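Local coordinates for bromodomain factor 2 protein (Trypanosoma cruzi, PDB 6NIM) that probably recognises acetylated lysines on histones through its bromodomain, and was crystallised with the bromodomain inhibitor bromosporine, at residues Y104-V107 and A108-G112. Sequence-based numbering, arbitrary orientation.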
ATOM      1  N   TYR A 104      -8.776   9.194  -6.737  1.00 17.27           N
ATOM      2  CA  TYR A 104      -8.389   9.797  -5.429  1.00 17.08           C
ATOM      3  C   TYR A 104      -7.219  10.753  -5.680  1.00 16.97           C
ATOM      4  O   TYR A 104      -7.194  11.856  -5.075  1.00 14.93           O
ATOM      5  CB  TYR A 104      -8.176   8.776  -4.298  1.00 15.95           C
ATOM      6  CG  TYR A 104      -6.849   8.053  -4.296  1.00 15.86           C
ATOM      7  CD1 TYR A 104      -6.595   7.044  -5.209  1.00 16.57           C
ATOM      8  CD2 TYR A 104      -5.841   8.396  -3.420  1.00 17.19           C
ATOM      9  CE1 TYR A 104      -5.372   6.398  -5.250  1.00 16.77           C
ATOM     10  CE2 TYR A 104      -4.614   7.754  -3.430  1.00 18.10           C
ATOM     11  CZ  TYR A 104      -4.377   6.736  -4.346  1.00 17.64           C
ATOM     12  OH  TYR A 104      -3.167   6.092  -4.403  1.00 16.77           O
ATOM     13  N   LEU A 105      -6.267  10.394  -6.565  1.00 16.35           N
ATOM     14  CA  LEU A 105      -5.123  11.292  -6.813  1.00 16.26           C
ATOM     15  C   LEU A 105      -5.600  12.519  -7.600  1.00 16.94           C
ATOM     16  O   LEU A 105      -5.087  13.616  -7.370  1.00 17.26           O
ATOM     17  CB  LEU A 105      -4.027  10.570  -7.602  1.00 18.75           C
ATOM     18  CG  LEU A 105      -3.364   9.401  -6.892  1.00 21.53           C
ATOM     19  CD1 LEU A 105      -2.302   8.814  -7.814  1.00 23.90           C
ATOM     20  CD2 LEU A 105      -2.766   9.789  -5.547  1.00 22.23           C
ATOM     21  N   ASP A 106      -6.571  12.344  -8.479  1.00 16.48           N
ATOM     22  CA  ASP A 106      -7.164  13.477  -9.230  1.00 16.58           C
ATOM     23  C   ASP A 106      -7.784  14.483  -8.232  1.00 15.57           C
ATOM     24  O   ASP A 106      -7.577  15.711  -8.378  1.00 17.17           O
ATOM     25  CB  ASP A 106      -8.209  12.957 -10.214  1.00 16.59           C
ATOM     26  CG  ASP A 106      -8.587  14.004 -11.241  1.00 18.09           C
ATOM     27  OD1 ASP A 106      -7.670  14.431 -11.986  1.00 19.41           O
ATOM     28  OD2 ASP A 106      -9.767  14.456 -11.227  1.00 18.84           O
ATOM     29  N   VAL A 107      -8.500  13.967  -7.245  1.00 15.56           N
ATOM     30  CA  VAL A 107      -9.097  14.775  -6.136  1.00 15.52           C
ATOM     31  C   VAL A 107      -7.984  15.455  -5.344  1.00 16.41           C
ATOM     32  O   VAL A 107      -8.105  16.669  -5.100  1.00 15.68           O
ATOM     33  CB  VAL A 107     -10.026  13.948  -5.225  1.00 15.62           C
ATOM     34  CG1 VAL A 107     -10.600  14.785  -4.073  1.00 16.71           C
ATOM     35  CG2 VAL A 107     -11.166  13.381  -6.067  1.00 15.92           C
ATOM     36  N   ALA A 108      -6.932  14.723  -4.949  1.00 15.88           N
ATOM     37  CA  ALA A 108      -5.782  15.317  -4.228  1.00 15.53           C
ATOM     38  C   ALA A 108      -5.262  16.509  -5.017  1.00 15.14           C
ATOM     39  O   ALA A 108      -5.092  17.612  -4.443  1.00 15.65           O
ATOM     40  CB  ALA A 108      -4.702  14.303  -4.024  1.00 15.52           C
ATOM     41  N   ARG A 109      -5.049  16.343  -6.330  1.00 16.55           N
ATOM     42  CA  ARG A 109      -4.583  17.464  -7.198  1.00 18.85           C
ATOM     43  C   ARG A 109      -5.595  18.624  -7.218  1.00 18.03           C
ATOM     44  O   ARG A 109      -5.149  19.800  -7.191  1.00 17.08           O
ATOM     45  CB  ARG A 109      -4.342  16.979  -8.627  1.00 19.97           C
ATOM     46  CG  ARG A 109      -3.117  16.084  -8.783  1.00 24.67           C
ATOM     47  CD  ARG A 109      -3.091  15.574 -10.226  1.00 29.80           C
ATOM     48  NE  ARG A 109      -1.944  14.703 -10.515  1.00 36.91           N
ATOM     49  CZ  ARG A 109      -0.691  15.131 -10.682  1.00 43.07           C
ATOM     50  NH1 ARG A 109      -0.409  16.424 -10.600  1.00 45.61           N
ATOM     51  NH2 ARG A 109       0.285  14.270 -10.930  1.00 41.01           N
ATOM     52  N   GLN A 110      -6.906  18.338  -7.285  1.00 17.45           N
ATOM     53  CA  GLN A 110      -7.953  19.390  -7.269  1.00 16.52           C
ATOM     54  C   GLN A 110      -7.839  20.197  -5.968  1.00 17.19           C
ATOM     55  O   GLN A 110      -8.314  21.328  -5.944  1.00 17.43           O
ATOM     56  CB  GLN A 110      -9.366  18.821  -7.357  1.00 16.75           C
ATOM     57  CG  GLN A 110      -9.683  18.134  -8.677  1.00 18.12           C
ATOM     58  CD  GLN A 110     -11.076  17.568  -8.632  1.00 19.13           C
ATOM     59  OE1 GLN A 110     -11.438  16.880  -7.679  1.00 19.02           O
ATOM     60  NE2 GLN A 110     -11.890  17.920  -9.632  1.00 20.60           N
ATOM     61  N   CYS A 111      -7.292  19.619  -4.897  1.00 16.70           N
ATOM     62  CA  CYS A 111      -7.161  20.284  -3.564  1.00 17.26           C
ATOM     63  C   CYS A 111      -5.764  20.900  -3.374  1.00 17.32           C
ATOM     64  O   CYS A 111      -5.464  21.387  -2.247  1.00 19.84           O
ATOM     65  CB  CYS A 111      -7.518  19.321  -2.442  1.00 17.44           C
ATOM     66  SG  CYS A 111      -9.236  18.762  -2.501  1.00 17.45           S
ATOM     67  N   GLY A 112      -4.946  20.960  -4.423  1.00 17.88           N
ATOM     68  CA  GLY A 112      -3.650  21.652  -4.397  1.00 19.13           C
ATOM     69  C   GLY A 112      -2.536  20.785  -3.838  1.00 19.40           C
ATOM     70  O   GLY A 112      -1.484  21.330  -3.550  1.00 19.79           O
TER
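Four successive i+4 backbone bonds join Y104-V107 to A108-C111 in the last turns of helix 92-110. Those from A108 N to Y104 O and from R109 N to L105 O are equally short and near straight, the first with an N-H...O angle of 164°. The bond from Q110 N to D106 O keeps their length but is more bent, and C111 N to V107 O is weak, 3.1 Å at 130°. C111 N also bonds to A108 O, a tightening that precedes the Schellman motif, in which G112 N reaches R109 O and G112 takes positive phi as C-prime residue. Among side chains, Q110 reaches back over V107: with CG anti to its carbonyl carbon (chi1 -66°) and the chain extended beyond, CG lies 3.2 Å from D106 O. Its OE1 comes 3.5 Å from V107 CA and also approaches V107 CG2. The other V107 branch, CG1, is only loosely met by C111 SG at 4.5 Å. V107 and A108 both pack on F19 of helix 13-26, and V107 and C111 on Q22, which sets this end of the helix against its neighbour in the bundle. On another side of the helix, R109 CG passes 3.5 Å from L105 O; the chain runs extended to NE, and the last torsion swings NH2 to a salt bridge with D117 OD2. With the guanidinium so engaged, D106 is at most a long-range electrostatic neighbour of R109. Y104 bonds through OH to Y121 O. The polar chemistry therefore implies a helix end closed by backbone bonds, with R109 and Y104 tying the C-terminal tail back along it.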